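Local structure of translation initiation factor eIF2b-like protein (Chaetomium thermophilum, 4ZEM) at residues Glu25-Arg38 / Ala75-Ile89. The protein is the beta subunit of eIF2B, a multisubunit complex of translation initiation that probably promotes guanine nucleotide exchange on eIF2. Sequence-based numbering, arbitrary orientation.
Sequences EASIESLIFLLKRR and AGARLARAAPHEPVI
The Arg78 guanidinium lies with one face over Ile28, whose CG2 stands 4.1 Å from Arg78 CZ, while its edge meets two carboxylates one helical turn apart. Arg78 NH1 lies 3.1 Å from Glu25 OE2, Arg78 NH2 binds the same oxygen, and Glu29 OE2 forms a second salt bridge to NH1 from a carboxylate nearly coplanar with the guanidinium. A bend at chi3 (58°) directs the guanidinium to both acids, and arginine suits the place because its terminal nitrogens can serve the two together. With an alanine in place of Arg78, Glu25 and Glu29 would probably lose the positive charge they share, and Ile28 CG2 the flat group over it. Farther along, Arg38 NH2 lies over one face of the His85 ring, offset toward its rim, the two planes 30° apart.

Between these polar ends, Leu79 fits as a knob among Ile28, Leu31, Ile32 and Leu35, its CD2 3.6 Å from Ile32 CD1. The small Ala82 lets the backbones draw close, its CB 4.0 Å from Leu35 CB. Helical segments 25-37 and 75-82 run in the same direction, crossing at -24°, in the N-terminal helical region. Helix 43-59 packs against Ile28, Leu79 and Ile89, and Trp15 of helix 12-18 touches Leu31.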
loop_
_atom_site.group_PDB
_atom_site.type_symbol
_atom_site.label_atom_id
_atom_site.label_comp_id
_atom_site.label_asym_id
_atom_site.label_seq_id
_atom_site.Cartn_x
_atom_site.Cartn_y
_atom_site.Cartn_z
ATOM N N GLU A 25 -5.114 -9.469 22.308
ATOM C CA GLU A 25 -4.034 -10.418 22.087
ATOM C C GLU A 25 -4.484 -11.558 21.188
ATOM O O GLU A 25 -3.718 -12.047 20.356
ATOM C CB GLU A 25 -3.506 -10.955 23.424
ATOM C CG GLU A 25 -2.303 -11.878 23.268
ATOM C CD GLU A 25 -1.045 -11.139 22.812
ATOM O OE1 GLU A 25 -1.034 -9.886 22.820
ATOM O OE2 GLU A 25 -0.069 -11.817 22.433
ATOM N N ALA A 26 -5.730 -11.981 21.357
ATOM C CA ALA A 26 -6.290 -13.005 20.493
ATOM C C ALA A 26 -6.391 -12.516 19.040
ATOM O O ALA A 26 -6.061 -13.257 18.116
ATOM C CB ALA A 26 -7.648 -13.445 21.010
ATOM N N SER A 27 -6.826 -11.271 18.841
ATOM C CA SER A 27 -6.910 -10.694 17.495
ATOM C C SER A 27 -5.543 -10.594 16.824
ATOM O O SER A 27 -5.395 -10.932 15.649
ATOM C CB SER A 27 -7.557 -9.304 17.526
ATOM O OG SER A 27 -8.833 -9.331 18.139
ATOM N N ILE A 28 -4.548 -10.137 17.579
ATOM C CA ILE A 28 -3.190 -10.001 17.063
ATOM C C ILE A 28 -2.656 -11.370 16.661
ATOM O O ILE A 28 -2.088 -11.530 15.584
ATOM C CB ILE A 28 -2.235 -9.358 18.101
ATOM C CG1 ILE A 28 -2.739 -7.977 18.529
ATOM C CG2 ILE A 28 -0.824 -9.242 17.535
ATOM C CD1 ILE A 28 -1.852 -7.292 19.567
ATOM N N GLU A 29 -2.860 -12.360 17.524
ATOM C CA GLU A 29 -2.362 -13.712 17.276
ATOM C C GLU A 29 -3.061 -14.409 16.106
ATOM O O GLU A 29 -2.433 -15.168 15.368
ATOM C CB GLU A 29 -2.499 -14.565 18.535
ATOM C CG GLU A 29 -1.564 -15.760 18.555
ATOM C CD GLU A 29 -0.122 -15.371 18.280
ATOM O OE1 GLU A 29 0.539 -16.061 17.475
ATOM O OE2 GLU A 29 0.354 -14.380 18.877
ATOM N N SER A 30 -4.358 -14.168 15.950
ATOM C CA SER A 30 -5.100 -14.696 14.807
ATOM C C SER A 30 -4.563 -14.117 13.500
ATOM O O SER A 30 -4.402 -14.835 12.514
ATOM C CB SER A 30 -6.596 -14.405 14.935
ATOM O OG SER A 30 -7.046 -14.590 16.264
ATOM N N LEU A 31 -4.301 -12.813 13.491
ATOM C CA LEU A 31 -3.764 -12.165 12.299
ATOM C C LEU A 31 -2.364 -12.687 11.988
ATOM O O LEU A 31 -2.031 -12.917 10.827
ATOM C CB LEU A 31 -3.732 -10.643 12.467
ATOM C CG LEU A 31 -3.368 -9.836 11.215
ATOM C CD1 LEU A 31 -4.062 -10.391 9.974
ATOM C CD2 LEU A 31 -3.672 -8.354 11.394
ATOM N N ILE A 32 -1.558 -12.887 13.030
ATOM C CA ILE A 32 -0.212 -13.431 12.867
ATOM C C ILE A 32 -0.310 -14.790 12.192
ATOM O O ILE A 32 0.463 -15.110 11.291
ATOM C CB ILE A 32 0.524 -13.578 14.222
ATOM C CG1 ILE A 32 0.805 -12.211 14.842
ATOM C CG2 ILE A 32 1.836 -14.330 14.046
ATOM C CD1 ILE A 32 1.898 -11.453 14.148
ATOM N N PHE A 33 -1.295 -15.570 12.621
ATOM C CA PHE A 33 -1.541 -16.889 12.060
ATOM C C PHE A 33 -1.896 -16.799 10.576
ATOM O O PHE A 33 -1.405 -17.584 9.765
ATOM C CB PHE A 33 -2.653 -17.593 12.840
ATOM C CG PHE A 33 -2.975 -18.967 12.335
ATOM C CD1 PHE A 33 -2.142 -20.035 12.619
ATOM C CD2 PHE A 33 -4.115 -19.194 11.581
ATOM C CE1 PHE A 33 -2.437 -21.303 12.158
ATOM C CE2 PHE A 33 -4.417 -20.460 11.116
ATOM C CZ PHE A 33 -3.577 -21.515 11.406
ATOM N N LEU A 34 -2.753 -15.842 10.230
ATOM C CA LEU A 34 -3.177 -15.653 8.842
ATOM C C LEU A 34 -2.013 -15.240 7.944
ATOM O O LEU A 34 -1.902 -15.706 6.808
ATOM C CB LEU A 34 -4.305 -14.622 8.755
ATOM C CG LEU A 34 -5.617 -15.022 9.432
ATOM C CD1 LEU A 34 -6.640 -13.902 9.357
ATOM C CD2 LEU A 34 -6.167 -16.286 8.795
ATOM N N LEU A 35 -1.152 -14.366 8.453
ATOM C CA LEU A 35 0.004 -13.903 7.695
ATOM C C LEU A 35 1.012 -15.020 7.417
ATOM O O LEU A 35 1.542 -15.117 6.309
ATOM C CB LEU A 35 0.697 -12.760 8.432
ATOM C CG LEU A 35 -0.109 -11.476 8.631
ATOM C CD1 LEU A 35 0.670 -10.493 9.488
ATOM C CD2 LEU A 35 -0.443 -10.861 7.290
ATOM N N LYS A 36 1.276 -15.853 8.423
ATOM C CA LYS A 36 2.223 -16.961 8.280
ATOM C C LYS A 36 1.738 -18.053 7.324
ATOM O O LYS A 36 2.520 -18.580 6.531
ATOM C CB LYS A 36 2.539 -17.581 9.644
ATOM C CG LYS A 36 3.212 -16.637 10.627
ATOM C CD LYS A 36 3.720 -17.396 11.845
ATOM C CE LYS A 36 2.631 -18.267 12.456
ATOM N NZ LYS A 36 3.086 -18.944 13.706
ATOM N N ARG A 37 0.457 -18.400 7.404
ATOM C CA ARG A 37 -0.104 -19.407 6.512
ATOM C C ARG A 37 -0.378 -18.783 5.158
ATOM O O ARG A 37 -0.704 -19.480 4.195
ATOM C CB ARG A 37 -1.380 -20.015 7.094
ATOM C CG ARG A 37 -1.197 -20.674 8.448
ATOM C CD ARG A 37 -0.342 -21.922 8.314
ATOM N NE ARG A 37 -0.124 -22.594 9.592
ATOM C CZ ARG A 37 -0.958 -23.482 10.122
ATOM N NH1 ARG A 37 -2.075 -23.809 9.484
ATOM N NH2 ARG A 37 -0.675 -24.045 11.289
ATOM N N ARG A 38 -0.277 -17.457 5.119
ATOM C CA ARG A 38 -0.311 -16.677 3.888
ATOM C C ARG A 38 -1.705 -16.680 3.278
ATOM O O ARG A 38 -1.868 -16.497 2.071
ATOM C CB ARG A 38 0.735 -17.181 2.893
ATOM C CG ARG A 38 2.147 -16.844 3.343
ATOM C CD ARG A 38 3.195 -17.129 2.292
ATOM N NE ARG A 38 4.530 -16.914 2.841
ATOM C CZ ARG A 38 5.637 -16.807 2.114
ATOM N NH1 ARG A 38 5.577 -16.883 0.791
ATOM N NH2 ARG A 38 6.806 -16.613 2.712
ATOM N N ALA A 75 3.222 -3.855 18.426
ATOM C CA ALA A 75 2.265 -4.699 17.719
ATOM C C ALA A 75 2.614 -4.760 16.236
ATOM O O ALA A 75 2.537 -5.821 15.615
ATOM C CB ALA A 75 0.849 -4.193 17.919
ATOM N N GLY A 76 3.001 -3.614 15.679
ATOM C CA GLY A 76 3.380 -3.529 14.281
ATOM C C GLY A 76 4.598 -4.378 13.979
ATOM O O GLY A 76 4.683 -5.011 12.924
ATOM N N ALA A 77 5.543 -4.387 14.911
ATOM C CA ALA A 77 6.774 -5.155 14.766
ATOM C C ALA A 77 6.490 -6.653 14.686
ATOM O O ALA A 77 7.114 -7.375 13.908
ATOM C CB ALA A 77 7.716 -4.852 15.915
ATOM N N ARG A 78 5.558 -7.110 15.517
ATOM C CA ARG A 78 5.160 -8.515 15.574
ATOM C C ARG A 78 4.510 -8.966 14.268
ATOM O O ARG A 78 4.804 -10.042 13.746
ATOM C CB ARG A 78 4.186 -8.719 16.733
ATOM C CG ARG A 78 4.820 -8.581 18.093
ATOM C CD ARG A 78 3.840 -8.854 19.222
ATOM N NE ARG A 78 3.224 -10.173 19.170
ATOM C CZ ARG A 78 2.220 -10.544 19.960
ATOM N NH1 ARG A 78 1.705 -11.765 19.864
ATOM N NH2 ARG A 78 1.728 -9.689 20.847
ATOM N N LEU A 79 3.614 -8.132 13.759
ATOM C CA LEU A 79 2.927 -8.405 12.512
ATOM C C LEU A 79 3.913 -8.428 11.356
ATOM O O LEU A 79 3.827 -9.265 10.473
ATOM C CB LEU A 79 1.851 -7.357 12.268
ATOM C CG LEU A 79 0.749 -7.327 13.320
ATOM C CD1 LEU A 79 -0.124 -6.098 13.162
ATOM C CD2 LEU A 79 -0.083 -8.593 13.256
ATOM N N ALA A 80 4.854 -7.497 11.373
ATOM C CA ALA A 80 5.859 -7.407 10.330
ATOM C C ALA A 80 6.717 -8.654 10.313
ATOM O O ALA A 80 7.086 -9.151 9.256
ATOM C CB ALA A 80 6.725 -6.179 10.541
ATOM N N ARG A 81 7.038 -9.148 11.499
ATOM C CA ARG A 81 7.863 -10.335 11.649
ATOM C C ARG A 81 7.204 -11.573 11.051
ATOM O O ARG A 81 7.870 -12.408 10.451
ATOM C CB ARG A 81 8.202 -10.563 13.121
ATOM C CG ARG A 81 9.435 -11.417 13.349
ATOM C CD ARG A 81 9.740 -11.556 14.830
ATOM N NE ARG A 81 8.599 -12.076 15.575
ATOM C CZ ARG A 81 8.593 -12.271 16.889
ATOM N NH1 ARG A 81 7.510 -12.748 17.484
ATOM N NH2 ARG A 81 9.671 -11.987 17.604
ATOM N N ALA A 82 5.894 -11.688 11.228
ATOM C CA ALA A 82 5.150 -12.816 10.708
ATOM C C ALA A 82 5.258 -12.861 9.193
ATOM O O ALA A 82 5.397 -13.931 8.611
ATOM C CB ALA A 82 3.698 -12.729 11.132
ATOM N N ALA A 83 5.195 -11.699 8.555
ATOM C CA ALA A 83 5.291 -11.636 7.100
ATOM C C ALA A 83 6.359 -10.634 6.661
ATOM O O ALA A 83 6.035 -9.528 6.228
ATOM C CB ALA A 83 3.937 -11.276 6.494
ATOM N N PRO A 84 7.639 -11.021 6.777
ATOM C CA PRO A 84 8.783 -10.180 6.401
ATOM C C PRO A 84 8.805 -9.827 4.915
ATOM O O PRO A 84 9.338 -8.785 4.536
ATOM C CB PRO A 84 9.987 -11.051 6.775
ATOM C CG PRO A 84 9.462 -12.451 6.693
ATOM C CD PRO A 84 8.078 -12.344 7.253
ATOM N N HIS A 85 8.240 -10.701 4.091
ATOM C CA HIS A 85 8.146 -10.487 2.648
ATOM C C HIS A 85 7.217 -9.325 2.265
ATOM O O HIS A 85 7.355 -8.751 1.186
ATOM C CB HIS A 85 7.685 -11.773 1.956
ATOM C CG HIS A 85 6.434 -12.355 2.536
ATOM N ND1 HIS A 85 6.403 -12.992 3.757
ATOM C CD2 HIS A 85 5.166 -12.395 2.060
ATOM C CE1 HIS A 85 5.171 -13.396 4.012
ATOM N NE2 HIS A 85 4.401 -13.046 2.997
ATOM N N GLU A 86 6.260 -9.004 3.137
ATOM C CA GLU A 86 5.298 -7.919 2.895
ATOM C C GLU A 86 5.731 -6.559 3.454
ATOM O O GLU A 86 5.622 -6.315 4.653
ATOM C CB GLU A 86 3.937 -8.288 3.500
ATOM C CG GLU A 86 3.340 -9.594 2.989
ATOM C CD GLU A 86 2.889 -9.519 1.535
ATOM O OE1 GLU A 86 2.862 -8.404 0.971
ATOM O OE2 GLU A 86 2.561 -10.581 0.959
ATOM N N PRO A 87 6.167 -5.642 2.576
ATOM C CA PRO A 87 6.670 -4.360 3.081
ATOM C C PRO A 87 5.588 -3.314 3.350
ATOM O O PRO A 87 5.881 -2.283 3.960
ATOM C CB PRO A 87 7.590 -3.885 1.950
ATOM C CG PRO A 87 7.091 -4.588 0.697
ATOM C CD PRO A 87 6.131 -5.686 1.104
ATOM N N VAL A 88 4.358 -3.571 2.915
ATOM C CA VAL A 88 3.272 -2.628 3.151
ATOM C C VAL A 88 2.896 -2.572 4.638
ATOM O O VAL A 88 2.396 -1.553 5.118
ATOM C CB VAL A 88 2.025 -2.968 2.301
ATOM C CG1 VAL A 88 1.341 -4.247 2.797
ATOM C CG2 VAL A 88 1.059 -1.813 2.317
ATOM N N ILE A 89 3.141 -3.664 5.360
ATOM C CA ILE A 89 2.832 -3.724 6.790
ATOM C C ILE A 89 3.553 -2.613 7.546
ATOM O O ILE A 89 2.935 -1.865 8.305
ATOM C CB ILE A 89 3.216 -5.087 7.393
ATOM C CG1 ILE A 89 2.415 -6.205 6.725
ATOM C CG2 ILE A 89 2.991 -5.096 8.903
ATOM C CD1 ILE A 89 2.880 -7.606 7.090
#